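Side-chain contact in exodeoxyribonuclease III (Archaeoglobus fulgidus, PDB 2VOA), which probably cleaves DNA at abasic sites as a metal-dependent repair nuclease of the AP/ExoA family: residues Q122-L127 / R173-K178. The protein carries 1 engineered substitution. Residues are numbered along the deposited sequence; the frame is centred on the assembly and turned at random.
Sequences QWLERL and RRAYKK
L124 and A175 face each other between segments 122-127 and 173-178, the pair with the nearest CA atoms of the two, 5.9 Å apart. The two CB atoms touch at 3.8 Å, and L124 CD1 also lies against the A175 methyl. With its CG anti to the carbonyl carbon (chi1 -72°), L124 reaches across to the neighbouring helix; its other methyl makes a looser contact, L124 CD2 lying 4.5 Å from Y176 CD1, at the edge of the ring and near its plane. The Y176 ring itself packs on A219 and L221 of strand 218-222, while L124 and L127 also touch I179, one turn further along helix 170-180.

The polar contact is a salt bridge between E125 and K178. K178 is extended all the way from the backbone to its ammonium group, and NZ donates to the syn lone pair of E125 OE2 at 2.9 Å. The glutamate chain leaves the backbone with CG anti to N and then bends at chi2 (72°), which brings its carboxylate toward the lysine. E125 OE1 is hydrogen-bonded to H129 NE2, so both carboxylate oxygens are engaged, and K178 makes a cation-pi contact with Y128. An alanine here would remove the carboxylate and is likely to leave both K178 and H129 without this partner.

Between the apolar and charged contacts, a water bridges the backbones, donating to A175 O at 2.8 Å and, weakly, to L124 O.

The axes of segments 122-127 and 173-178 run nearly parallel, 11° apart, with a closest approach of 9.0 Å. This is side-by-side helix packing at the flank of the two-sheet DNase I-like fold, where Y176 joins the helix pair to the sheet containing strand 218-222.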
# COMPACT_ATOMS: atom_id res chain seq x y z
N GLN A 122 8.27 -6.42 -34.63
CA GLN A 122 7.11 -6.67 -35.47
C GLN A 122 5.96 -5.69 -35.17
O GLN A 122 5.26 -5.27 -36.09
CB GLN A 122 6.68 -8.14 -35.31
CG GLN A 122 7.70 -9.09 -35.91
CD GLN A 122 7.55 -10.52 -35.41
OE1 GLN A 122 8.48 -11.33 -35.55
NE2 GLN A 122 6.41 -10.84 -34.83
N TRP A 123 5.78 -5.33 -33.89
CA TRP A 123 4.71 -4.42 -33.45
C TRP A 123 4.94 -3.03 -34.02
O TRP A 123 4.02 -2.41 -34.57
CB TRP A 123 4.68 -4.32 -31.92
CG TRP A 123 3.30 -4.10 -31.32
CD1 TRP A 123 2.40 -5.07 -30.99
CD2 TRP A 123 2.67 -2.84 -31.01
NE1 TRP A 123 1.26 -4.51 -30.47
CE2 TRP A 123 1.39 -3.15 -30.46
CE3 TRP A 123 3.06 -1.49 -31.12
CZ2 TRP A 123 0.49 -2.14 -30.02
CZ3 TRP A 123 2.17 -0.50 -30.67
CH2 TRP A 123 0.90 -0.83 -30.13
N LEU A 124 6.19 -2.57 -33.96
CA LEU A 124 6.56 -1.28 -34.55
C LEU A 124 6.38 -1.27 -36.07
O LEU A 124 5.95 -0.26 -36.64
CB LEU A 124 7.98 -0.87 -34.15
CG LEU A 124 8.14 -0.44 -32.68
CD1 LEU A 124 9.63 -0.35 -32.37
CD2 LEU A 124 7.38 0.89 -32.36
N GLU A 125 6.64 -2.39 -36.74
CA GLU A 125 6.40 -2.48 -38.18
C GLU A 125 4.88 -2.44 -38.47
O GLU A 125 4.41 -1.76 -39.39
CB GLU A 125 7.03 -3.75 -38.76
CG GLU A 125 6.68 -4.05 -40.22
CD GLU A 125 7.34 -3.10 -41.23
OE1 GLU A 125 7.10 -3.30 -42.46
OE2 GLU A 125 8.11 -2.20 -40.82
N ARG A 126 4.12 -3.19 -37.69
CA ARG A 126 2.66 -3.18 -37.84
C ARG A 126 2.11 -1.78 -37.58
O ARG A 126 1.25 -1.31 -38.33
CB ARG A 126 2.01 -4.21 -36.93
CG ARG A 126 2.30 -5.66 -37.35
CD ARG A 126 1.26 -6.59 -36.75
NE ARG A 126 1.40 -6.75 -35.30
CZ ARG A 126 0.38 -7.00 -34.48
NH1 ARG A 126 -0.85 -7.07 -34.96
NH2 ARG A 126 0.58 -7.16 -33.19
N LEU A 127 2.65 -1.11 -36.57
CA LEU A 127 2.18 0.24 -36.20
C LEU A 127 2.47 1.21 -37.34
O LEU A 127 1.65 2.08 -37.64
CB LEU A 127 2.86 0.70 -34.90
CG LEU A 127 2.38 2.06 -34.41
CD1 LEU A 127 0.88 2.05 -34.19
CD2 LEU A 127 3.08 2.40 -33.10
N ARG A 173 15.20 1.41 -32.36
CA ARG A 173 15.35 2.84 -32.70
C ARG A 173 15.01 3.05 -34.17
O ARG A 173 14.25 3.96 -34.49
CB ARG A 173 16.77 3.33 -32.41
CG ARG A 173 17.08 3.42 -30.91
CD ARG A 173 18.58 3.80 -30.70
NE ARG A 173 18.92 5.17 -31.08
CZ ARG A 173 20.14 5.60 -31.37
NH1 ARG A 173 21.18 4.77 -31.39
NH2 ARG A 173 20.33 6.88 -31.68
N ARG A 174 15.54 2.21 -35.05
CA ARG A 174 15.29 2.35 -36.50
C ARG A 174 13.79 2.17 -36.82
O ARG A 174 13.22 2.91 -37.63
CB ARG A 174 16.15 1.34 -37.29
CG ARG A 174 15.84 1.35 -38.79
CD ARG A 174 16.65 0.36 -39.59
NE ARG A 174 16.42 0.61 -41.02
CZ ARG A 174 17.26 1.26 -41.83
NH1 ARG A 174 18.44 1.72 -41.39
NH2 ARG A 174 16.93 1.44 -43.11
N ALA A 175 13.16 1.17 -36.20
CA ALA A 175 11.75 0.87 -36.47
C ALA A 175 10.84 2.01 -36.00
O ALA A 175 9.87 2.36 -36.66
CB ALA A 175 11.33 -0.45 -35.83
N TYR A 176 11.21 2.62 -34.88
CA TYR A 176 10.43 3.71 -34.32
C TYR A 176 10.61 4.94 -35.22
O TYR A 176 9.63 5.59 -35.63
CB TYR A 176 10.91 3.98 -32.90
CG TYR A 176 10.26 5.13 -32.21
CD1 TYR A 176 8.93 5.08 -31.82
CD2 TYR A 176 10.99 6.30 -31.94
CE1 TYR A 176 8.32 6.13 -31.16
CE2 TYR A 176 10.38 7.39 -31.26
CZ TYR A 176 9.06 7.29 -30.88
OH TYR A 176 8.45 8.33 -30.23
N LYS A 177 11.85 5.24 -35.57
CA LYS A 177 12.13 6.40 -36.43
C LYS A 177 11.48 6.28 -37.81
O LYS A 177 11.08 7.29 -38.39
CB LYS A 177 13.62 6.67 -36.53
CG LYS A 177 14.23 7.08 -35.18
CD LYS A 177 15.75 7.00 -35.30
CE LYS A 177 16.41 8.02 -34.45
NZ LYS A 177 17.60 8.62 -35.16
N LYS A 178 11.32 5.05 -38.31
CA LYS A 178 10.61 4.82 -39.56
C LYS A 178 9.18 5.38 -39.50
O LYS A 178 8.68 5.95 -40.48
CB LYS A 178 10.60 3.32 -39.87
CG LYS A 178 9.89 2.93 -41.15
CD LYS A 178 9.84 1.41 -41.31
CE LYS A 178 8.94 1.01 -42.45
NZ LYS A 178 9.14 -0.39 -42.90
O HOH W 1 8.33 0.53 -38.03